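Local coordinates for protein EF0056 (PDB 6ORI) that is of unknown molecular function but, as an enterococcal surface protein with immunoglobulin-like domains, is probably linked to biofilm formation, at residues N217-E221 with G396-L400. Residues are numbered along the deposited sequence; the frame is centred on the assembly and turned at random.
Sequences NTKYE and GYYYL. With CA (calcium ion), chain B.
Thr-218 and Tyr-398 meet where the two sheets of an immunoglobulin-like beta sandwich come together at an edge: 217-221 lies on an outermost strand of the five-stranded antiparallel sheet, 396-398 on an outermost strand of the four-stranded one. The strands run nearly parallel, 21° apart, with axes 6.2 Å from each other, yet no backbone-to-backbone bond joins them; the junction is made by side chains meeting backbone and side chain, and by one water. The hydroxyl OG1 of Thr-218 donates to the carbonyl O of Tyr-397 at 2.8 Å, arriving from above the carbonyl plane and 37° out of it. OG1 lies between its own backbone N and carbonyl carbon, which carries it across to strand 396-398, while CG2 rests against the same Tyr-397 O. Ser-15 OG also bonds this oxygen, so two hydroxyls grip it. OG1 of Thr-218 lies, too, at the edge of the Tyr-398 ring, 3.5 Å from CD2. With CG anti to the backbone N (chi1 -165°), the Tyr-398 ring extends along strand 217-221 until its OH packs 3.4 Å from CB of Tyr-220. Phe-377, from strand 375-382, touches both Thr-218 and Tyr-398. Backbone bonds of Lys-219 with Ile-241 and of Glu-221 with Ala-239 join strand 217-221 to its sheet neighbour. Past Tyr-398 the chain leaves the strand, and Leu-400 O binds the calcium ion at 2.2 Å, joined there by Ser-162, Asp-163, Gly-372, Asp-374 and Asp-402. At the hydroxyl end of the Tyr-398 ring, a water in the ring plane accepts from Tyr-398 OH at 3.1 Å and from the backbone N of Tyr-220 at 2.9 Å.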
loop_
_atom_site.group_PDB
_atom_site.type_symbol
_atom_site.label_atom_id
_atom_site.label_comp_id
_atom_site.label_asym_id
_atom_site.label_seq_id
_atom_site.Cartn_x
_atom_site.Cartn_y
_atom_site.Cartn_z
ATOM N N ASN A 217 -3.028 -2.268 1.033
ATOM C CA ASN A 217 -2.611 -2.661 2.388
ATOM C C ASN A 217 -3.626 -3.684 2.859
ATOM O O ASN A 217 -4.799 -3.640 2.459
ATOM C CB ASN A 217 -2.644 -1.463 3.349
ATOM C CG ASN A 217 -1.293 -1.175 4.077
ATOM O OD1 ASN A 217 -0.207 -1.276 3.523
ATOM N ND2 ASN A 217 -1.396 -0.800 5.344
ATOM N N THR A 218 -3.188 -4.625 3.669
ATOM C CA THR A 218 -4.040 -5.678 4.182
ATOM C C THR A 218 -3.920 -5.717 5.690
ATOM O O THR A 218 -2.901 -5.318 6.266
ATOM C CB THR A 218 -3.654 -7.056 3.628
ATOM O OG1 THR A 218 -2.411 -7.463 4.206
ATOM C CG2 THR A 218 -3.543 -7.056 2.106
ATOM N N LYS A 219 -4.972 -6.173 6.331
ATOM C CA LYS A 219 -4.985 -6.318 7.772
ATOM C C LYS A 219 -5.981 -7.395 8.143
ATOM O O LYS A 219 -7.034 -7.504 7.519
ATOM C CB LYS A 219 -5.420 -5.007 8.429
ATOM C CG LYS A 219 -5.399 -5.043 9.936
ATOM C CD LYS A 219 -5.988 -3.800 10.556
ATOM C CE LYS A 219 -5.958 -3.929 12.068
ATOM N NZ LYS A 219 -6.548 -2.743 12.760
ATOM N N TYR A 220 -5.635 -8.237 9.094
ATOM C CA TYR A 220 -6.639 -9.071 9.743
ATOM C C TYR A 220 -7.324 -8.266 10.841
ATOM O O TYR A 220 -6.671 -7.805 11.782
ATOM C CB TYR A 220 -6.010 -10.315 10.355
ATOM C CG TYR A 220 -6.998 -11.028 11.235
ATOM C CD1 TYR A 220 -7.965 -11.853 10.685
ATOM C CD2 TYR A 220 -6.989 -10.843 12.617
ATOM C CE1 TYR A 220 -8.886 -12.507 11.491
ATOM C CE2 TYR A 220 -7.903 -11.484 13.428
ATOM C CZ TYR A 220 -8.848 -12.312 12.859
ATOM O OH TYR A 220 -9.760 -12.943 13.671
ATOM N N GLU A 221 -8.637 -8.082 10.735
ATOM C CA GLU A 221 -9.409 -7.374 11.750
ATOM C C GLU A 221 -10.171 -8.395 12.593
ATOM O O GLU A 221 -10.657 -9.416 12.085
ATOM C CB GLU A 221 -10.402 -6.358 11.150
ATOM C CG GLU A 221 -9.844 -4.958 10.830
ATOM C CD GLU A 221 -9.494 -4.114 12.063
ATOM O OE1 GLU A 221 -9.517 -4.661 13.195
ATOM O OE2 GLU A 221 -9.187 -2.910 11.895
ATOM N N GLY A 396 -0.969 -6.323 -2.945
ATOM C CA GLY A 396 -0.522 -6.425 -1.577
ATOM C C GLY A 396 -0.522 -7.875 -1.171
ATOM O O GLY A 396 -0.919 -8.743 -1.926
ATOM N N TYR A 397 -0.025 -8.122 0.030
ATOM C CA TYR A 397 0.131 -9.482 0.487
ATOM C C TYR A 397 -0.293 -9.590 1.945
ATOM O O TYR A 397 -0.383 -8.592 2.683
ATOM C CB TYR A 397 1.573 -9.984 0.275
ATOM C CG TYR A 397 2.548 -9.539 1.319
ATOM C CD1 TYR A 397 2.998 -8.216 1.378
ATOM C CD2 TYR A 397 2.990 -10.425 2.273
ATOM C CE1 TYR A 397 3.875 -7.811 2.347
ATOM C CE2 TYR A 397 3.870 -10.018 3.257
ATOM C CZ TYR A 397 4.292 -8.706 3.285
ATOM O OH TYR A 397 5.156 -8.306 4.276
ATOM N N TYR A 398 -0.563 -10.829 2.346
ATOM C CA TYR A 398 -0.732 -11.164 3.753
ATOM C C TYR A 398 0.200 -12.336 4.043
ATOM O O TYR A 398 0.143 -13.368 3.374
ATOM C CB TYR A 398 -2.182 -11.515 4.101
ATOM C CG TYR A 398 -2.396 -11.506 5.580
ATOM C CD1 TYR A 398 -2.178 -12.642 6.347
ATOM C CD2 TYR A 398 -2.757 -10.352 6.215
ATOM C CE1 TYR A 398 -2.338 -12.603 7.719
ATOM C CE2 TYR A 398 -2.936 -10.312 7.563
ATOM C CZ TYR A 398 -2.714 -11.426 8.307
ATOM O OH TYR A 398 -2.882 -11.353 9.673
ATOM N N TYR A 399 1.087 -12.147 5.020
ATOM C CA TYR A 399 2.159 -13.096 5.321
ATOM C C TYR A 399 1.647 -14.408 5.878
ATOM O O TYR A 399 0.753 -14.417 6.727
ATOM C CB TYR A 399 3.103 -12.491 6.349
ATOM C CG TYR A 399 4.158 -13.449 6.894
ATOM C CD1 TYR A 399 5.188 -13.923 6.085
ATOM C CD2 TYR A 399 4.148 -13.829 8.229
ATOM C CE1 TYR A 399 6.154 -14.788 6.582
ATOM C CE2 TYR A 399 5.117 -14.683 8.743
ATOM C CZ TYR A 399 6.114 -15.160 7.918
ATOM O OH TYR A 399 7.074 -16.011 8.437
ATOM N N LEU A 400 2.235 -15.505 5.395
ATOM C CA LEU A 400 1.988 -16.860 5.911
ATOM C C LEU A 400 3.320 -17.525 6.246
ATOM O O LEU A 400 4.197 -17.632 5.385
ATOM C CB LEU A 400 1.268 -17.702 4.864
ATOM C CG LEU A 400 0.019 -18.425 5.352
ATOM C CD1 LEU A 400 -0.995 -17.431 5.952
ATOM C CD2 LEU A 400 -0.580 -19.210 4.191
HETATM CA CA CA B . 5.160 -17.544 3.354
HETATM O O HOH W 1 -3.040 -8.347 10.432
#